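Local coordinates for beta-galactosidase (Bacillus circulans subsp. alkalophilus, PDB 3TTY), which hydrolyses terminal beta-D-galactosyl residues of beta-galactosides, binding galactose in a pocket at the mouth of a TIM barrel, at residues Met306-Tyr318 / Gly352-His364. Sequence-based numbering, arbitrary orientation.
With GLA (alpha-D-galactopyranose), chain H.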
loop_
_atom_site.group_PDB
_atom_site.type_symbol
_atom_site.label_atom_id
_atom_site.label_comp_id
_atom_site.label_asym_id
_atom_site.label_seq_id
_atom_site.Cartn_x
_atom_site.Cartn_y
_atom_site.Cartn_z
ATOM N N MET A 306 2.053 -4.657 33.833
ATOM C CA MET A 306 0.671 -5.115 33.913
ATOM C C MET A 306 0.490 -6.318 33.005
ATOM O O MET A 306 -0.251 -7.237 33.336
ATOM C CB MET A 306 -0.304 -3.995 33.534
ATOM C CG MET A 306 -1.782 -4.361 33.640
ATOM S SD MET A 306 -2.366 -4.536 35.336
ATOM C CE MET A 306 -2.146 -2.863 35.963
ATOM N N GLU A 307 1.168 -6.311 31.859
ATOM C CA GLU A 307 1.089 -7.447 30.942
ATOM C C GLU A 307 2.375 -7.767 30.190
ATOM O O GLU A 307 3.272 -6.930 30.033
ATOM C CB GLU A 307 -0.005 -7.254 29.891
ATOM C CG GLU A 307 -1.355 -6.805 30.383
ATOM C CD GLU A 307 -2.223 -6.405 29.211
ATOM O OE1 GLU A 307 -1.988 -6.969 28.125
ATOM O OE2 GLU A 307 -3.118 -5.535 29.357
ATOM N N GLN A 308 2.401 -8.998 29.699
ATOM C CA GLN A 308 3.395 -9.541 28.790
ATOM C C GLN A 308 2.801 -10.917 28.509
ATOM O O GLN A 308 2.004 -11.420 29.308
ATOM C CB GLN A 308 4.771 -9.685 29.464
ATOM C CG GLN A 308 4.802 -10.688 30.624
ATOM C CD GLN A 308 6.192 -10.873 31.243
ATOM O OE1 GLN A 308 7.186 -10.354 30.751
ATOM N NE2 GLN A 308 6.250 -11.622 32.330
ATOM N N THR A 309 3.142 -11.541 27.394
ATOM C CA THR A 309 2.628 -12.888 27.186
ATOM C C THR A 309 3.526 -13.918 27.883
ATOM O O THR A 309 4.744 -13.732 27.961
ATOM C CB THR A 309 2.465 -13.228 25.698
ATOM O OG1 THR A 309 2.162 -14.619 25.567
ATOM C CG2 THR A 309 3.733 -12.918 24.934
ATOM N N PRO A 310 2.926 -14.985 28.433
ATOM C CA PRO A 310 3.758 -16.088 28.944
ATOM C C PRO A 310 4.386 -16.925 27.819
ATOM O O PRO A 310 5.319 -17.688 28.078
ATOM C CB PRO A 310 2.775 -16.928 29.783
ATOM C CG PRO A 310 1.419 -16.508 29.354
ATOM C CD PRO A 310 1.517 -15.090 28.863
ATOM N N GLY A 311 3.884 -16.782 26.592
ATOM C CA GLY A 311 4.431 -17.493 25.445
ATOM C C GLY A 311 4.376 -16.688 24.150
ATOM O O GLY A 311 5.192 -15.789 23.928
ATOM N N VAL A 312 3.410 -17.009 23.289
ATOM C CA VAL A 312 3.247 -16.291 22.022
ATOM C C VAL A 312 2.264 -15.118 22.126
ATOM O O VAL A 312 1.508 -15.010 23.087
ATOM C CB VAL A 312 2.769 -17.233 20.905
ATOM C CG1 VAL A 312 3.788 -18.349 20.688
ATOM C CG2 VAL A 312 1.402 -17.802 21.236
ATOM N N GLN A 313 2.286 -14.241 21.128
ATOM C CA GLN A 313 1.296 -13.181 21.020
ATOM C C GLN A 313 0.673 -13.243 19.628
ATOM O O GLN A 313 1.372 -13.204 18.617
ATOM C CB GLN A 313 1.914 -11.796 21.260
ATOM C CG GLN A 313 0.885 -10.635 21.140
ATOM C CD GLN A 313 1.546 -9.256 21.079
ATOM O OE1 GLN A 313 0.932 -8.239 21.422
ATOM N NE2 GLN A 313 2.800 -9.222 20.649
ATOM N N ASN A 314 -0.646 -13.351 19.584
ATOM C CA ASN A 314 -1.348 -13.540 18.333
ATOM C C ASN A 314 -1.162 -12.364 17.385
ATOM O O ASN A 314 -1.153 -12.550 16.173
ATOM C CB ASN A 314 -2.825 -13.737 18.605
ATOM C CG ASN A 314 -3.438 -12.542 19.291
ATOM O OD1 ASN A 314 -3.141 -12.264 20.453
ATOM N ND2 ASN A 314 -4.310 -11.833 18.583
ATOM N N TRP A 315 -1.005 -11.162 17.945
ATOM C CA TRP A 315 -0.916 -9.938 17.146
ATOM C C TRP A 315 0.362 -9.803 16.320
ATOM O O TRP A 315 0.391 -9.062 15.356
ATOM C CB TRP A 315 -1.117 -8.694 18.025
ATOM C CG TRP A 315 -2.462 -8.688 18.703
ATOM C CD1 TRP A 315 -2.734 -9.025 20.007
ATOM C CD2 TRP A 315 -3.721 -8.365 18.103
ATOM N NE1 TRP A 315 -4.088 -8.920 20.251
ATOM C CE2 TRP A 315 -4.714 -8.511 19.102
ATOM C CE3 TRP A 315 -4.111 -7.960 16.818
ATOM C CZ2 TRP A 315 -6.065 -8.260 18.854
ATOM C CZ3 TRP A 315 -5.455 -7.709 16.576
ATOM C CH2 TRP A 315 -6.415 -7.862 17.588
ATOM N N GLN A 316 1.416 -10.522 16.683
ATOM C CA GLN A 316 2.652 -10.429 15.919
ATOM C C GLN A 316 2.489 -11.131 14.563
ATOM O O GLN A 316 1.815 -12.150 14.455
ATOM C CB GLN A 316 3.840 -10.985 16.719
ATOM C CG GLN A 316 4.083 -10.245 18.026
ATOM C CD GLN A 316 5.128 -10.896 18.928
ATOM O OE1 GLN A 316 5.292 -10.497 20.089
ATOM N NE2 GLN A 316 5.840 -11.888 18.406
ATOM N N PRO A 317 3.102 -10.567 13.518
ATOM C CA PRO A 317 3.026 -11.148 12.173
ATOM C C PRO A 317 3.358 -12.631 12.230
ATOM O O PRO A 317 2.692 -13.459 11.606
ATOM C CB PRO A 317 4.122 -10.403 11.405
ATOM C CG PRO A 317 4.344 -9.122 12.171
ATOM C CD PRO A 317 4.003 -9.400 13.598
ATOM N N TYR A 318 4.405 -12.950 12.983
ATOM C CA TYR A 318 4.830 -14.332 13.174
ATOM C C TYR A 318 4.775 -14.683 14.656
ATOM O O TYR A 318 5.590 -14.190 15.437
ATOM C CB TYR A 318 6.227 -14.535 12.589
ATOM C CG TYR A 318 6.289 -14.004 11.186
ATOM C CD1 TYR A 318 5.852 -14.775 10.121
ATOM C CD2 TYR A 318 6.720 -12.702 10.927
ATOM C CE1 TYR A 318 5.868 -14.286 8.832
ATOM C CE2 TYR A 318 6.743 -12.195 9.623
ATOM C CZ TYR A 318 6.315 -12.997 8.581
ATOM O OH TYR A 318 6.329 -12.532 7.281
ATOM N N GLY A 352 -12.848 -18.654 20.952
ATOM C CA GLY A 352 -12.938 -17.374 21.606
ATOM C C GLY A 352 -12.571 -16.123 20.808
ATOM O O GLY A 352 -11.979 -15.225 21.392
ATOM N N ALA A 353 -12.904 -16.021 19.518
ATOM C CA ALA A 353 -12.565 -14.786 18.758
ATOM C C ALA A 353 -11.039 -14.514 18.617
ATOM O O ALA A 353 -10.228 -15.450 18.660
ATOM C CB ALA A 353 -13.276 -13.546 19.372
ATOM N N CYS A 354 -10.644 -13.242 18.489
ATOM C CA CYS A 354 -9.302 -12.907 17.938
ATOM C C CYS A 354 -8.071 -13.228 18.790
ATOM O O CYS A 354 -6.953 -13.276 18.272
ATOM C CB CYS A 354 -9.227 -11.455 17.405
ATOM S SG CYS A 354 -9.068 -10.153 18.672
ATOM N N GLU A 355 -8.253 -13.455 20.084
ATOM C CA GLU A 355 -7.093 -13.726 20.927
ATOM C C GLU A 355 -6.907 -15.199 21.348
ATOM O O GLU A 355 -6.035 -15.518 22.148
ATOM C CB GLU A 355 -7.037 -12.731 22.106
ATOM C CG GLU A 355 -6.725 -11.297 21.605
ATOM C CD GLU A 355 -6.557 -10.255 22.712
ATOM O OE1 GLU A 355 -5.859 -9.238 22.468
ATOM O OE2 GLU A 355 -7.134 -10.430 23.808
ATOM N N LYS A 356 -7.688 -16.108 20.771
ATOM C CA LYS A 356 -7.585 -17.511 21.171
ATOM C C LYS A 356 -6.190 -18.118 20.962
ATOM O O LYS A 356 -5.880 -19.150 21.562
ATOM C CB LYS A 356 -8.642 -18.352 20.472
ATOM C CG LYS A 356 -8.575 -18.304 18.945
ATOM C CD LYS A 356 -9.847 -18.899 18.348
ATOM C CE LYS A 356 -9.802 -18.904 16.834
ATOM N NZ LYS A 356 -10.271 -17.627 16.257
ATOM N N TYR A 357 -5.361 -17.498 20.112
ATOM C CA TYR A 357 -3.993 -17.977 19.887
ATOM C C TYR A 357 -2.997 -17.038 20.534
ATOM O O TYR A 357 -1.812 -17.053 20.216
ATOM C CB TYR A 357 -3.692 -18.236 18.390
ATOM C CG TYR A 357 -4.743 -19.133 17.836
ATOM C CD1 TYR A 357 -5.159 -20.239 18.563
ATOM C CD2 TYR A 357 -5.405 -18.834 16.657
ATOM C CE1 TYR A 357 -6.170 -21.042 18.116
ATOM C CE2 TYR A 357 -6.418 -19.641 16.200
ATOM C CZ TYR A 357 -6.799 -20.748 16.937
ATOM O OH TYR A 357 -7.826 -21.562 16.508
ATOM N N HIS A 358 -3.498 -16.216 21.451
ATOM C CA HIS A 358 -2.635 -15.550 22.419
ATOM C C HIS A 358 -2.276 -16.537 23.540
ATOM O O HIS A 358 -3.128 -17.296 24.019
ATOM C CB HIS A 358 -3.300 -14.293 23.001
ATOM C CG HIS A 358 -2.333 -13.343 23.646
ATOM N ND1 HIS A 358 -1.718 -13.608 24.852
ATOM C CD2 HIS A 358 -1.868 -12.134 23.246
ATOM C CE1 HIS A 358 -0.917 -12.604 25.168
ATOM N NE2 HIS A 358 -0.986 -11.700 24.208
ATOM N N GLY A 359 -1.010 -16.526 23.938
ATOM C CA GLY A 359 -0.522 -17.373 25.015
ATOM C C GLY A 359 -1.156 -17.069 26.362
ATOM O O GLY A 359 -1.635 -15.954 26.614
ATOM N N ALA A 360 -1.165 -18.076 27.230
ATOM C CA ALA A 360 -1.659 -17.917 28.592
ATOM C C ALA A 360 -0.936 -18.904 29.495
ATOM O O ALA A 360 -0.272 -19.821 29.018
ATOM C CB ALA A 360 -3.158 -18.141 28.652
ATOM N N VAL A 361 -1.053 -18.712 30.803
ATOM C CA VAL A 361 -0.463 -19.650 31.749
ATOM C C VAL A 361 -1.127 -21.024 31.626
ATOM O O VAL A 361 -0.446 -22.041 31.531
ATOM C CB VAL A 361 -0.573 -19.128 33.170
ATOM C CG1 VAL A 361 -0.121 -20.192 34.162
ATOM C CG2 VAL A 361 0.258 -17.845 33.301
ATOM N N ILE A 362 -2.458 -21.040 31.603
ATOM C CA ILE A 362 -3.219 -22.256 31.330
ATOM C C ILE A 362 -3.794 -22.199 29.910
ATOM O O ILE A 362 -4.498 -21.245 29.543
ATOM C CB ILE A 362 -4.384 -22.415 32.308
ATOM C CG1 ILE A 362 -3.875 -22.408 33.751
ATOM C CG2 ILE A 362 -5.177 -23.684 31.989
ATOM C CD1 ILE A 362 -4.992 -22.250 34.765
ATOM N N GLU A 363 -3.511 -23.222 29.110
ATOM C CA GLU A 363 -3.812 -23.130 27.688
ATOM C C GLU A 363 -4.881 -24.125 27.245
ATOM O O GLU A 363 -5.639 -24.611 28.085
ATOM C CB GLU A 363 -2.517 -23.116 26.870
ATOM C CG GLU A 363 -1.701 -21.863 27.250
ATOM C CD GLU A 363 -0.407 -21.666 26.473
ATOM O OE1 GLU A 363 -0.324 -20.691 25.691
ATOM O OE2 GLU A 363 0.552 -22.445 26.685
ATOM N N HIS A 364 -5.009 -24.371 25.944
ATOM C CA HIS A 364 -6.172 -25.115 25.460
ATOM C C HIS A 364 -6.204 -26.566 25.944
ATOM O O HIS A 364 -7.278 -27.138 26.088
ATOM C CB HIS A 364 -6.319 -25.021 23.931
ATOM C CG HIS A 364 -6.636 -23.637 23.444
ATOM N ND1 HIS A 364 -6.108 -23.115 22.283
ATOM C CD2 HIS A 364 -7.411 -22.661 23.974
ATOM C CE1 HIS A 364 -6.547 -21.881 22.116
ATOM N NE2 HIS A 364 -7.343 -21.582 23.128
HETATM C C1 GLA H . -2.943 -5.496 25.195
HETATM C C2 GLA H . -4.319 -5.522 25.906
HETATM C C3 GLA H . -4.721 -6.927 26.387
HETATM C C4 GLA H . -4.507 -7.891 25.231
HETATM C C5 GLA H . -3.067 -7.768 24.722
HETATM C C6 GLA H . -2.855 -8.803 23.611
HETATM O O1 GLA H . -1.800 -5.690 26.047
HETATM O O2 GLA H . -4.317 -4.638 27.016
HETATM O O3 GLA H . -6.104 -6.985 26.780
HETATM O O4 GLA H . -5.408 -7.495 24.205
HETATM O O5 GLA H . -2.879 -6.466 24.158
HETATM O O6 GLA H . -1.453 -8.994 23.377
HETATM O O HOH W 1 2.021 -19.608 24.533
#
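Thr-309 and His-358 illustrate how two loops can share in one sugar site: CB of Thr-309, two residues after Glu-307, whose carboxylate receives O1 and O2 of the galactose, lies 3.5 Å from CE1 of the imidazole. Pro-310 then lays its CG against the backbone of Ala-360. At Val-312 the carbonyl O is gripped twice, by OG1 of Thr-309 and by N of Gly-359 (3.1 Å), the donors arriving from opposite faces of its plane. Gln-313 sets CG near NE2 of His-358, and its OE1 accepts a weak bond from the sugar's O6. The turn of the histidine ring is fixed by ND1, which gives a bond to O of Gly-359 in the carbonyl plane, while NE2 gives a weak bond to O6 at 2.9 Å. With an alanine here, O6 would probably lose this weak donor and a gap would open beside Thr-309 and Gln-313. Asn-314 brings OD1 to the imidazole edge, 3.1 Å from CD2, and its ND2 bonds Ser-415 of the second subunit. Trp-315, with CG anti to its carbonyl carbon (chi1 -60°), directs NE1 in the ring plane at the anti lone pair of Glu-355 OE1 (2.9 Å), the oxygen that also accepts from O4. Loops following the seventh and eighth strands thus supply part of the galactose pocket, which Arg-111 and Asn-149 help complete, at the C-terminal mouth of the barrel, the usual active-site position in TIM-barrel glycosidases.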